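Local coordinates for trehalose synthase regulatory protein (Candida albicans, PDB 5HUS), which probably belongs to the regulatory machinery of trehalose synthesis, here as a C-terminal domain of the trehalose-phosphatase family (HAD clan), at residues N2-T7 with A289-V294; E135-S140 with V149-G154; I111-K116 with T223-F228. All blocks are in the same frame, centred on the assembly; numbering follows the deposited sequence.

Interaction 1 (N2-T7 with A289-V294); sequences NLVPFT and AATYGV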
ATOM      1  N   ASN A   2     -18.678  13.521   2.060  1.00 47.64           N
ATOM      2  CA  ASN A   2     -20.063  13.068   1.988  1.00 54.21           C
ATOM      3  C   ASN A   2     -20.191  11.575   2.275  1.00 54.00           C
ATOM      4  O   ASN A   2     -21.244  10.978   2.053  1.00 55.23           O
ATOM      5  CB  ASN A   2     -20.656  13.382   0.612  1.00 49.39           C
ATOM      6  CG  ASN A   2     -20.730  14.872   0.334  1.00 67.99           C
ATOM      7  OD1 ASN A   2     -20.277  15.691   1.137  1.00 58.65           O
ATOM      8  ND2 ASN A   2     -21.297  15.231  -0.813  1.00 62.17           N
ATOM      9  N   LEU A   3     -19.109  10.978   2.759  1.00 42.18           N
ATOM     10  CA  LEU A   3     -19.098   9.556   3.079  1.00 42.97           C
ATOM     11  C   LEU A   3     -19.775   9.289   4.411  1.00 43.96           C
ATOM     12  O   LEU A   3     -19.748  10.130   5.309  1.00 51.53           O
ATOM     13  CB  LEU A   3     -17.666   9.023   3.129  1.00 35.56           C
ATOM     14  CG  LEU A   3     -16.824   9.191   1.871  1.00 33.49           C
ATOM     15  CD1 LEU A   3     -15.411   8.717   2.146  1.00 31.51           C
ATOM     16  CD2 LEU A   3     -17.448   8.413   0.731  1.00 34.83           C
ATOM     17  N   VAL A   4     -20.373   8.110   4.540  1.00 38.17           N
ATOM     18  CA  VAL A   4     -20.888   7.684   5.830  1.00 48.35           C
ATOM     19  C   VAL A   4     -19.708   7.504   6.785  1.00 44.78           C
ATOM     20  O   VAL A   4     -18.692   6.906   6.424  1.00 32.84           O
ATOM     21  CB  VAL A   4     -21.709   6.380   5.720  1.00 44.76           C
ATOM     22  CG1 VAL A   4     -20.974   5.350   4.878  1.00 47.58           C
ATOM     23  CG2 VAL A   4     -22.039   5.829   7.103  1.00 50.55           C
ATOM     24  N   PRO A   5     -19.823   8.067   7.994  1.00 44.66           N
ATOM     25  CA  PRO A   5     -18.766   7.937   9.000  1.00 43.59           C
ATOM     26  C   PRO A   5     -18.521   6.492   9.419  1.00 43.29           C
ATOM     27  O   PRO A   5     -19.464   5.748   9.683  1.00 35.84           O
ATOM     28  CB  PRO A   5     -19.303   8.760  10.175  1.00 46.99           C
ATOM     29  CG  PRO A   5     -20.210   9.757   9.542  1.00 46.63           C
ATOM     30  CD  PRO A   5     -20.863   9.022   8.412  1.00 49.75           C
ATOM     31  N   PHE A   6     -17.251   6.108   9.464  1.00 35.45           N
ATOM     32  CA  PHE A   6     -16.840   4.818  10.000  1.00 34.11           C
ATOM     33  C   PHE A   6     -17.189   4.773  11.492  1.00 31.80           C
ATOM     34  O   PHE A   6     -16.855   5.692  12.243  1.00 36.17           O
ATOM     35  CB  PHE A   6     -15.336   4.617   9.756  1.00 30.12           C
ATOM     36  CG  PHE A   6     -14.841   3.220  10.005  1.00 30.15           C
ATOM     37  CD1 PHE A   6     -13.661   3.010  10.709  1.00 28.91           C
ATOM     38  CD2 PHE A   6     -15.526   2.121   9.519  1.00 22.79           C
ATOM     39  CE1 PHE A   6     -13.183   1.730  10.935  1.00 24.25           C
ATOM     40  CE2 PHE A   6     -15.057   0.836   9.744  1.00 27.52           C
ATOM     41  CZ  PHE A   6     -13.883   0.639  10.455  1.00 27.07           C
ATOM     42  N   THR A   7     -17.888   3.723  11.910  1.00 28.01           N
ATOM     43  CA  THR A   7     -18.309   3.581  13.301  1.00 34.74           C
ATOM     44  C   THR A   7     -17.987   2.189  13.833  1.00 36.43           C
ATOM     45  O   THR A   7     -17.692   1.276  13.066  1.00 34.83           O
ATOM     46  CB  THR A   7     -19.823   3.834  13.462  1.00 33.56           C
ATOM     47  OG1 THR A   7     -20.550   2.842  12.731  1.00 32.40           O
ATOM     48  CG2 THR A   7     -20.200   5.215  12.942  1.00 38.57           C
ATOM     49  N   ALA A 289     -13.665   6.218  -3.901  1.00 22.89           N
ATOM     50  CA  ALA A 289     -14.470   5.010  -4.003  1.00 24.07           C
ATOM     51  C   ALA A 289     -14.607   4.326  -2.646  1.00 25.18           C
ATOM     52  O   ALA A 289     -15.331   3.340  -2.517  1.00 22.98           O
ATOM     53  CB  ALA A 289     -13.872   4.053  -5.014  1.00 28.13           C
ATOM     54  N   ALA A 290     -13.906   4.845  -1.637  1.00 21.84           N
ATOM     55  CA  ALA A 290     -14.055   4.326  -0.280  1.00 24.94           C
ATOM     56  C   ALA A 290     -15.496   4.519   0.188  1.00 25.08           C
ATOM     57  O   ALA A 290     -16.109   5.549  -0.083  1.00 27.15           O
ATOM     58  CB  ALA A 290     -13.082   5.009   0.681  1.00 22.56           C
ATOM     59  N   THR A 291     -16.034   3.525   0.880  1.00 20.92           N
ATOM     60  CA  THR A 291     -17.404   3.623   1.385  1.00 29.16           C
ATOM     61  C   THR A 291     -17.488   4.533   2.602  1.00 32.11           C
ATOM     62  O   THR A 291     -18.408   5.349   2.717  1.00 31.69           O
ATOM     63  CB  THR A 291     -17.966   2.241   1.763  1.00 27.73           C
ATOM     64  OG1 THR A 291     -17.812   1.341   0.661  1.00 28.78           O
ATOM     65  CG2 THR A 291     -19.443   2.343   2.141  1.00 32.14           C
ATOM     66  N   TYR A 292     -16.519   4.395   3.503  1.00 25.81           N
ATOM     67  CA  TYR A 292     -16.534   5.102   4.784  1.00 26.92           C
ATOM     68  C   TYR A 292     -15.395   6.104   4.914  1.00 31.13           C
ATOM     69  O   TYR A 292     -14.379   5.994   4.227  1.00 29.60           O
ATOM     70  CB  TYR A 292     -16.449   4.103   5.937  1.00 24.51           C
ATOM     71  CG  TYR A 292     -17.622   3.162   6.057  1.00 23.78           C
ATOM     72  CD1 TYR A 292     -18.701   3.470   6.878  1.00 33.05           C
ATOM     73  CD2 TYR A 292     -17.645   1.956   5.368  1.00 29.89           C
ATOM     74  CE1 TYR A 292     -19.777   2.605   6.998  1.00 34.11           C
ATOM     75  CE2 TYR A 292     -18.713   1.088   5.480  1.00 31.71           C
ATOM     76  CZ  TYR A 292     -19.777   1.416   6.297  1.00 33.30           C
ATOM     77  OH  TYR A 292     -20.844   0.547   6.413  1.00 34.42           O
ATOM     78  N   GLY A 293     -15.557   7.072   5.812  1.00 30.65           N
ATOM     79  CA  GLY A 293     -14.487   8.011   6.117  1.00 28.62           C
ATOM     80  C   GLY A 293     -14.237   8.166   7.612  1.00 35.47           C
ATOM     81  O   GLY A 293     -15.171   8.092   8.411  1.00 32.57           O
ATOM     82  N   VAL A 294     -12.972   8.359   7.987  1.00 30.69           N
ATOM     83  CA  VAL A 294     -12.589   8.707   9.360  1.00 27.95           C
ATOM     84  C   VAL A 294     -11.726   9.956   9.350  1.00 31.39           C
ATOM     85  O   VAL A 294     -10.940  10.162   8.430  1.00 28.80           O
ATOM     86  CB  VAL A 294     -11.795   7.590  10.074  1.00 43.07           C
ATOM     87  CG1 VAL A 294     -12.702   6.737  10.941  1.00 44.89           C
ATOM     88  CG2 VAL A 294     -11.001   6.760   9.078  1.00 35.39           C
TER
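Phe6 turns the edge of its ring toward the face of Tyr292 in a T-shaped pair: the centroids lie 6.0 Å apart, the planes meet at 64°, and the two side chains cross at about a right angle. Phe6 has CG anti to its backbone N (chi1 -168°), a torsion that sets the ring beside Tyr292 and Val294, whose CG1 sits at the ring edge and 3.6 Å from Phe6 CB. Val4 lies alongside Tyr292, pointing the same way, and its CG1 branch comes within 3.6 Å of Tyr292 CD1. Leu3 points at the opposing backbone instead, with CD2 3.3 Å from Ala290 O and CD1 3.6 Å from Tyr292 O. Pro5 and Gly293 form a parallel bridge: Gly293 N donates to Val4 O at 3.2 Å, and Phe6 N donates to Gly293 O at 3.1 Å, the latter almost straight (177°). Leu300 and Ile303 of helix 297-304 also touch the Phe6 side chain. With Phe6 buried and Val4 exposed, the contact divides its labour: two backbone bonds through Gly293 set the register of the short 4-5 strand at the border of the core sheet, while the side chains add only apolar and T-shaped contacts.

Interaction 2 (E135-S140 with V149-G154); sequences ERLPGS and VRFHAG
Ser140 holds OG between its backbone N and carbonyl carbon (chi1 70°), while Phe151 extends CG anti to its N (chi1 -179°), and these two settings bring the hydroxyl to the ring. OG lies near the ring plane, at the edge, 3.4 Å from Phe151 CE1. The hydroxyl's hydrogen bond goes elsewhere: Ser140 OG donates to Leu137 O at 2.6 Å, in the carbonyl plane. Ser140 N donates to the same oxygen at 3.1 Å, and this backbone bond closes the type II turn Leu137–Ser140; the OG bond adds a second donor and restrains the rotation of the serine. Gly139, with phi at 99°, occupies the turn position that suits a residue without a side chain. The side chains of Leu137 and Phe151 cross at a slant, with Leu137 CD2 4.1 Å from Phe151 CZ. No conventional hydrogen bond spans the segments; what remains is two weak CA-H...O contacts, Ser140 CA to Ala153 O at 3.4 Å and Gly154 CA to Gly139 O at 3.5 Å. Thr171 of helix 161-179 and Val134 of helix 116-136 also touch the Phe151 side chain. Helices packed on a four-stranded antiparallel sheet, here joined where helix 116-136 turns into strand 141-144, are consistent with the alpha/beta cap module of trehalose-phosphatase-like HAD proteins.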
ATOM      1  N   GLU A 135      19.847  17.031 -11.599  1.00 37.07           N
ATOM      2  CA  GLU A 135      20.925  17.945 -11.974  1.00 42.64           C
ATOM      3  C   GLU A 135      20.396  19.246 -12.567  1.00 38.69           C
ATOM      4  O   GLU A 135      20.934  20.319 -12.301  1.00 58.91           O
ATOM      5  CB  GLU A 135      21.870  17.276 -12.974  1.00 43.18           C
ATOM      6  CG  GLU A 135      22.433  15.944 -12.508  1.00 49.18           C
ATOM      7  CD  GLU A 135      23.254  15.242 -13.577  1.00 63.65           C
ATOM      8  OE1 GLU A 135      22.793  15.167 -14.738  1.00 59.97           O
ATOM      9  OE2 GLU A 135      24.367  14.771 -13.255  1.00 68.71           O
ATOM     10  N   ARG A 136      19.334  19.150 -13.361  1.00 41.30           N
ATOM     11  CA  ARG A 136      18.807  20.311 -14.068  1.00 43.62           C
ATOM     12  C   ARG A 136      17.756  21.063 -13.250  1.00 46.63           C
ATOM     13  O   ARG A 136      17.246  22.095 -13.686  1.00 43.51           O
ATOM     14  CB  ARG A 136      18.224  19.881 -15.421  1.00 55.48           C
ATOM     15  CG  ARG A 136      19.214  19.098 -16.281  1.00 47.41           C
ATOM     16  CD  ARG A 136      18.618  18.660 -17.609  1.00 51.41           C
ATOM     17  NE  ARG A 136      18.628  19.734 -18.600  1.00 74.84           N
ATOM     18  CZ  ARG A 136      18.320  19.570 -19.884  1.00 74.13           C
ATOM     19  NH1 ARG A 136      17.987  18.371 -20.342  1.00 72.43           N
ATOM     20  NH2 ARG A 136      18.360  20.605 -20.714  1.00 66.34           N
ATOM     21  N   LEU A 137      17.447  20.552 -12.060  1.00 36.20           N
ATOM     22  CA  LEU A 137      16.466  21.186 -11.182  1.00 31.59           C
ATOM     23  C   LEU A 137      16.988  21.271  -9.747  1.00 38.03           C
ATOM     24  O   LEU A 137      16.699  20.400  -8.923  1.00 33.80           O
ATOM     25  CB  LEU A 137      15.135  20.424 -11.220  1.00 29.74           C
ATOM     26  CG  LEU A 137      13.942  21.004 -10.449  1.00 40.28           C
ATOM     27  CD1 LEU A 137      13.448  22.295 -11.081  1.00 38.47           C
ATOM     28  CD2 LEU A 137      12.809  19.989 -10.358  1.00 33.06           C
ATOM     29  N   PRO A 138      17.763  22.323  -9.445  1.00 41.59           N
ATOM     30  CA  PRO A 138      18.382  22.472  -8.121  1.00 31.42           C
ATOM     31  C   PRO A 138      17.352  22.473  -6.997  1.00 40.00           C
ATOM     32  O   PRO A 138      16.284  23.077  -7.127  1.00 33.08           O
ATOM     33  CB  PRO A 138      19.103  23.825  -8.214  1.00 40.50           C
ATOM     34  CG  PRO A 138      18.472  24.529  -9.369  1.00 47.33           C
ATOM     35  CD  PRO A 138      18.069  23.460 -10.328  1.00 42.49           C
ATOM     36  N   GLY A 139      17.674  21.784  -5.908  1.00 33.71           N
ATOM     37  CA  GLY A 139      16.760  21.656  -4.791  1.00 28.45           C
ATOM     38  C   GLY A 139      16.018  20.330  -4.813  1.00 30.18           C
ATOM     39  O   GLY A 139      15.494  19.881  -3.791  1.00 29.80           O
ATOM     40  N   SER A 140      15.966  19.700  -5.981  1.00 28.63           N
ATOM     41  CA  SER A 140      15.287  18.415  -6.094  1.00 34.39           C
ATOM     42  C   SER A 140      16.252  17.291  -5.746  1.00 35.33           C
ATOM     43  O   SER A 140      17.465  17.496  -5.713  1.00 28.89           O
ATOM     44  CB  SER A 140      14.715  18.218  -7.501  1.00 34.55           C
ATOM     45  OG  SER A 140      15.735  18.032  -8.465  1.00 30.06           O
ATOM     46  N   VAL A 149      11.386   4.155  -7.359  1.00 20.77           N
ATOM     47  CA  VAL A 149      12.211   5.354  -7.412  1.00 19.85           C
ATOM     48  C   VAL A 149      11.295   6.551  -7.216  1.00 22.34           C
ATOM     49  O   VAL A 149      10.204   6.608  -7.792  1.00 22.22           O
ATOM     50  CB  VAL A 149      12.983   5.482  -8.747  1.00 21.00           C
ATOM     51  CG1 VAL A 149      13.881   6.716  -8.731  1.00 25.08           C
ATOM     52  CG2 VAL A 149      13.811   4.219  -9.025  1.00 20.40           C
ATOM     53  N   ARG A 150      11.724   7.495  -6.386  1.00 18.66           N
ATOM     54  CA  ARG A 150      10.919   8.685  -6.145  1.00 23.21           C
ATOM     55  C   ARG A 150      11.725   9.950  -6.423  1.00 28.61           C
ATOM     56  O   ARG A 150      12.826  10.131  -5.906  1.00 27.59           O
ATOM     57  CB  ARG A 150      10.377   8.690  -4.713  1.00 22.05           C
ATOM     58  CG  ARG A 150       9.246   9.686  -4.501  1.00 30.85           C
ATOM     59  CD  ARG A 150       8.639   9.583  -3.104  1.00 35.27           C
ATOM     60  NE  ARG A 150       7.847   8.370  -2.910  1.00 38.10           N
ATOM     61  CZ  ARG A 150       6.519   8.347  -2.850  1.00 43.40           C
ATOM     62  NH1 ARG A 150       5.824   9.471  -2.967  1.00 41.88           N
ATOM     63  NH2 ARG A 150       5.881   7.200  -2.666  1.00 45.08           N
ATOM     64  N   PHE A 151      11.159  10.813  -7.262  1.00 21.70           N
ATOM     65  CA  PHE A 151      11.782  12.073  -7.641  1.00 21.95           C
ATOM     66  C   PHE A 151      11.129  13.184  -6.825  1.00 25.08           C
ATOM     67  O   PHE A 151       9.983  13.543  -7.072  1.00 25.34           O
ATOM     68  CB  PHE A 151      11.615  12.309  -9.148  1.00 26.17           C
ATOM     69  CG  PHE A 151      12.251  13.577  -9.660  1.00 30.10           C
ATOM     70  CD1 PHE A 151      13.327  14.156  -9.009  1.00 29.75           C
ATOM     71  CD2 PHE A 151      11.770  14.183 -10.811  1.00 36.52           C
ATOM     72  CE1 PHE A 151      13.904  15.319  -9.492  1.00 32.59           C
ATOM     73  CE2 PHE A 151      12.343  15.346 -11.296  1.00 35.30           C
ATOM     74  CZ  PHE A 151      13.409  15.913 -10.633  1.00 31.38           C
ATOM     75  N   HIS A 152      11.854  13.717  -5.845  1.00 22.91           N
ATOM     76  CA  HIS A 152      11.309  14.731  -4.947  1.00 27.84           C
ATOM     77  C   HIS A 152      11.603  16.147  -5.437  1.00 23.09           C
ATOM     78  O   HIS A 152      12.742  16.471  -5.759  1.00 27.32           O
ATOM     79  CB  HIS A 152      11.884  14.577  -3.539  1.00 27.91           C
ATOM     80  CG  HIS A 152      11.538  13.284  -2.865  1.00 27.59           C
ATOM     81  ND1 HIS A 152      10.512  13.179  -1.953  1.00 25.52           N
ATOM     82  CD2 HIS A 152      12.105  12.057  -2.939  1.00 25.04           C
ATOM     83  CE1 HIS A 152      10.451  11.937  -1.503  1.00 27.88           C
ATOM     84  NE2 HIS A 152      11.408  11.238  -2.084  1.00 19.88           N
ATOM     85  N   ALA A 153      10.577  16.989  -5.473  1.00 26.64           N
ATOM     86  CA  ALA A 153      10.758  18.384  -5.857  1.00 29.09           C
ATOM     87  C   ALA A 153      11.649  19.103  -4.848  1.00 26.43           C
ATOM     88  O   ALA A 153      12.445  19.964  -5.216  1.00 24.74           O
ATOM     89  CB  ALA A 153       9.416  19.083  -5.972  1.00 34.52           C
ATOM     90  N   GLY A 154      11.510  18.735  -3.578  1.00 28.18           N
ATOM     91  CA  GLY A 154      12.301  19.337  -2.521  1.00 27.97           C
ATOM     92  C   GLY A 154      12.159  20.846  -2.528  1.00 31.16           C
ATOM     93  O   GLY A 154      11.051  21.372  -2.631  1.00 33.60           O
TER

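Interaction 3 (I111-K116 with T223-F228); sequences ISLADK and THINEF
Ser112 OG donates to Ala114 O at 2.6 Å, the shortest polar bond here; it lies within 111-116, with the donor tilted 24° from the carbonyl plane, while Ser112 O faces the other segment and meets Ile225 CG1 at 3.7 Å. The OG bond ties Ser112 to Ala114 as the chain leaves strand 111-112, the outermost strand on this side of the mixed, Rossmann-like core sheet expected of a HAD protein. Ile111 pairs with Val102 in that sheet; Ala114 bonds Asn100 in the loop beyond it. Across the contact stands the short helix 225-229. No hydrogen bond joins the two segments: the side-chain contacts between them are apolar, with two carbonyl oxygens, Ser112 O and Phe228 O, touching methyl or methylene groups at their edge.

Ile225 has the largest share. With CG1 anti to the backbone N (chi1 -162°), its long branch reaches toward the strand, and CD1 arrives 3.8 Å from Ile111 CG2. The two isoleucines slide past each other in opposite directions. Ile225 CD1 also touches Leu113 CD1, at 4.0 Å, and so meets two branched side chains of the other segment.

Leu113 works at the far end of the contact. Its CG, too, is anti to the backbone N (chi1 -168°), and CD1 comes 3.9 Å from Phe228 CB, while the Phe228 ring leads away from 111-116 and its side chain touches Val221 and Leu216. Ile200 and Leu207 of helix 200-213 also touch Leu113, so its side chain is buried against two helices. Polar links lie around this apolar patch: Gln229 NE2 bonds Leu113 O, and Arg206 NH2 bonds Phe228 O. The same Phe228 carbonyl thus has a polar partner as well as an apolar one, Leu113 CD1, which lies 3.7 Å from Phe228 O.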
ATOM      1  N   ILE A 111       8.933 -12.238   0.883  1.00 20.41           N
ATOM      2  CA  ILE A 111       8.580 -12.709  -0.442  1.00 23.56           C
ATOM      3  C   ILE A 111       8.771 -11.579  -1.432  1.00 27.38           C
ATOM      4  O   ILE A 111       8.295 -10.467  -1.208  1.00 22.88           O
ATOM      5  CB  ILE A 111       7.128 -13.181  -0.508  1.00 22.20           C
ATOM      6  CG1 ILE A 111       6.915 -14.393   0.398  1.00 23.11           C
ATOM      7  CG2 ILE A 111       6.734 -13.484  -1.957  1.00 19.83           C
ATOM      8  CD1 ILE A 111       5.456 -14.707   0.633  1.00 18.84           C
ATOM      9  N   SER A 112       9.472 -11.854  -2.521  1.00 21.76           N
ATOM     10  CA  SER A 112       9.652 -10.846  -3.554  1.00 19.54           C
ATOM     11  C   SER A 112       8.613 -11.033  -4.655  1.00 24.07           C
ATOM     12  O   SER A 112       8.728 -11.922  -5.501  1.00 23.67           O
ATOM     13  CB  SER A 112      11.068 -10.903  -4.127  1.00 24.19           C
ATOM     14  OG  SER A 112      11.286  -9.831  -5.032  1.00 27.00           O
ATOM     15  N   LEU A 113       7.581 -10.199  -4.621  1.00 22.21           N
ATOM     16  CA  LEU A 113       6.619 -10.144  -5.707  1.00 21.84           C
ATOM     17  C   LEU A 113       7.276  -9.486  -6.917  1.00 19.66           C
ATOM     18  O   LEU A 113       7.015  -9.860  -8.064  1.00 25.11           O
ATOM     19  CB  LEU A 113       5.367  -9.385  -5.263  1.00 19.57           C
ATOM     20  CG  LEU A 113       4.118  -9.434  -6.136  1.00 24.46           C
ATOM     21  CD1 LEU A 113       3.784 -10.855  -6.572  1.00 26.27           C
ATOM     22  CD2 LEU A 113       2.951  -8.821  -5.367  1.00 21.88           C
ATOM     23  N   ALA A 114       8.132  -8.498  -6.649  1.00 20.01           N
ATOM     24  CA  ALA A 114       8.982  -7.915  -7.675  1.00 19.60           C
ATOM     25  C   ALA A 114       9.887  -9.003  -8.241  1.00 24.84           C
ATOM     26  O   ALA A 114      10.386  -9.849  -7.498  1.00 26.73           O
ATOM     27  CB  ALA A 114       9.811  -6.765  -7.104  1.00 20.59           C
ATOM     28  N   ASP A 115      10.069  -8.996  -9.558  1.00 21.62           N
ATOM     29  CA  ASP A 115      10.999  -9.912 -10.208  1.00 22.63           C
ATOM     30  C   ASP A 115      12.400  -9.318 -10.217  1.00 24.33           C
ATOM     31  O   ASP A 115      12.598  -8.212 -10.709  1.00 23.19           O
ATOM     32  CB  ASP A 115      10.551 -10.210 -11.641  1.00 22.16           C
ATOM     33  CG  ASP A 115      11.454 -11.197 -12.322  1.00 27.96           C
ATOM     34  OD1 ASP A 115      11.312 -12.405 -12.043  1.00 28.81           O
ATOM     35  OD2 ASP A 115      12.320 -10.763 -13.113  1.00 26.78           O
ATOM     36  N   LYS A 116      13.375 -10.047  -9.678  1.00 24.19           N
ATOM     37  CA  LYS A 116      14.709  -9.489  -9.514  1.00 26.18           C
ATOM     38  C   LYS A 116      15.381  -9.204 -10.857  1.00 27.32           C
ATOM     39  O   LYS A 116      16.143  -8.245 -10.970  1.00 24.23           O
ATOM     40  CB  LYS A 116      15.590 -10.413  -8.675  1.00 28.15           C
ATOM     41  CG  LYS A 116      16.856  -9.726  -8.177  1.00 29.29           C
ATOM     42  CD  LYS A 116      17.663 -10.606  -7.239  1.00 45.29           C
ATOM     43  CE  LYS A 116      18.409  -9.766  -6.210  1.00 44.74           C
ATOM     44  NZ  LYS A 116      19.048  -8.561  -6.815  1.00 48.96           N
ATOM     45  N   THR A 223       7.485 -20.567  -5.019  1.00 30.50           N
ATOM     46  CA  THR A 223       7.582 -21.454  -6.175  1.00 31.58           C
ATOM     47  C   THR A 223       6.632 -21.028  -7.292  1.00 34.15           C
ATOM     48  O   THR A 223       6.971 -21.106  -8.475  1.00 41.95           O
ATOM     49  CB  THR A 223       7.281 -22.918  -5.784  1.00 36.71           C
ATOM     50  OG1 THR A 223       8.252 -23.370  -4.834  1.00 39.64           O
ATOM     51  CG2 THR A 223       7.320 -23.827  -7.006  1.00 42.26           C
ATOM     52  N   HIS A 224       5.446 -20.562  -6.916  1.00 24.28           N
ATOM     53  CA  HIS A 224       4.444 -20.185  -7.907  1.00 25.69           C
ATOM     54  C   HIS A 224       4.278 -18.671  -8.028  1.00 23.50           C
ATOM     55  O   HIS A 224       3.190 -18.190  -8.320  1.00 23.69           O
ATOM     56  CB  HIS A 224       3.097 -20.832  -7.570  1.00 28.80           C
ATOM     57  CG  HIS A 224       3.129 -22.330  -7.583  1.00 34.77           C
ATOM     58  ND1 HIS A 224       3.595 -23.073  -6.520  1.00 39.42           N
ATOM     59  CD2 HIS A 224       2.767 -23.220  -8.537  1.00 44.61           C
ATOM     60  CE1 HIS A 224       3.515 -24.359  -6.817  1.00 43.62           C
ATOM     61  NE2 HIS A 224       3.018 -24.475  -8.035  1.00 40.52           N
ATOM     62  N   ILE A 225       5.360 -17.923  -7.836  1.00 24.72           N
ATOM     63  CA  ILE A 225       5.241 -16.468  -7.764  1.00 28.33           C
ATOM     64  C   ILE A 225       4.778 -15.871  -9.099  1.00 26.49           C
ATOM     65  O   ILE A 225       4.113 -14.844  -9.117  1.00 24.28           O
ATOM     66  CB  ILE A 225       6.569 -15.805  -7.309  1.00 24.77           C
ATOM     67  CG1 ILE A 225       6.323 -14.368  -6.825  1.00 22.55           C
ATOM     68  CG2 ILE A 225       7.639 -15.851  -8.410  1.00 20.69           C
ATOM     69  CD1 ILE A 225       5.554 -14.279  -5.523  1.00 20.75           C
ATOM     70  N   ASN A 226       5.084 -16.537 -10.210  1.00 26.06           N
ATOM     71  CA  ASN A 226       4.642 -16.057 -11.517  1.00 28.98           C
ATOM     72  C   ASN A 226       3.127 -15.873 -11.590  1.00 26.26           C
ATOM     73  O   ASN A 226       2.634 -14.922 -12.203  1.00 27.47           O
ATOM     74  CB  ASN A 226       5.113 -17.013 -12.620  1.00 33.15           C
ATOM     75  CG  ASN A 226       4.095 -17.175 -13.731  1.00 45.83           C
ATOM     76  OD1 ASN A 226       3.986 -16.329 -14.619  1.00 62.01           O
ATOM     77  ND2 ASN A 226       3.348 -18.275 -13.693  1.00 55.59           N
ATOM     78  N   GLU A 227       2.389 -16.776 -10.952  1.00 22.65           N
ATOM     79  CA  GLU A 227       0.936 -16.672 -10.887  1.00 29.02           C
ATOM     80  C   GLU A 227       0.478 -15.408 -10.152  1.00 31.36           C
ATOM     81  O   GLU A 227      -0.515 -14.794 -10.530  1.00 30.80           O
ATOM     82  CB  GLU A 227       0.346 -17.908 -10.208  1.00 40.31           C
ATOM     83  CG  GLU A 227       0.505 -19.191 -11.006  1.00 48.68           C
ATOM     84  CD  GLU A 227      -0.019 -20.401 -10.260  1.00 49.62           C
ATOM     85  OE1 GLU A 227      -0.899 -20.234  -9.386  1.00 57.72           O
ATOM     86  OE2 GLU A 227       0.456 -21.521 -10.542  1.00 53.36           O
ATOM     87  N   PHE A 228       1.201 -15.019  -9.105  1.00 24.36           N
ATOM     88  CA  PHE A 228       0.837 -13.823  -8.356  1.00 22.96           C
ATOM     89  C   PHE A 228       1.308 -12.544  -9.048  1.00 25.34           C
ATOM     90  O   PHE A 228       0.860 -11.443  -8.719  1.00 23.48           O
ATOM     91  CB  PHE A 228       1.385 -13.918  -6.925  1.00 22.22           C
ATOM     92  CG  PHE A 228       0.758 -15.028  -6.129  1.00 24.36           C
ATOM     93  CD1 PHE A 228       1.424 -16.227  -5.939  1.00 26.50           C
ATOM     94  CD2 PHE A 228      -0.520 -14.888  -5.615  1.00 25.76           C
ATOM     95  CE1 PHE A 228       0.840 -17.264  -5.232  1.00 30.34           C
ATOM     96  CE2 PHE A 228      -1.117 -15.923  -4.905  1.00 29.15           C
ATOM     97  CZ  PHE A 228      -0.433 -17.111  -4.709  1.00 26.02           C
TER

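How the interactions relate
From the N terminus, residues 2-7 pair with 289-294, so interaction 1 closes a loop that embraces almost the whole chain. Within it, interaction 3 joins 111-116 to 223-228, and within that loop interaction 2 joins 135-140 to 149-154, a short closure spanning the hairpin strand 141-144. The three are concentric and none cross. Interactions 1 and 3 reach the two outermost strands of the same mixed sheet and lie on opposite sides of the chain's centre, with centres about 34 Å apart. Helix 116-136 leads from interaction 3 to interaction 2, which ties the separate antiparallel sheet to its helices; their nearest atoms stay about 11 Å apart.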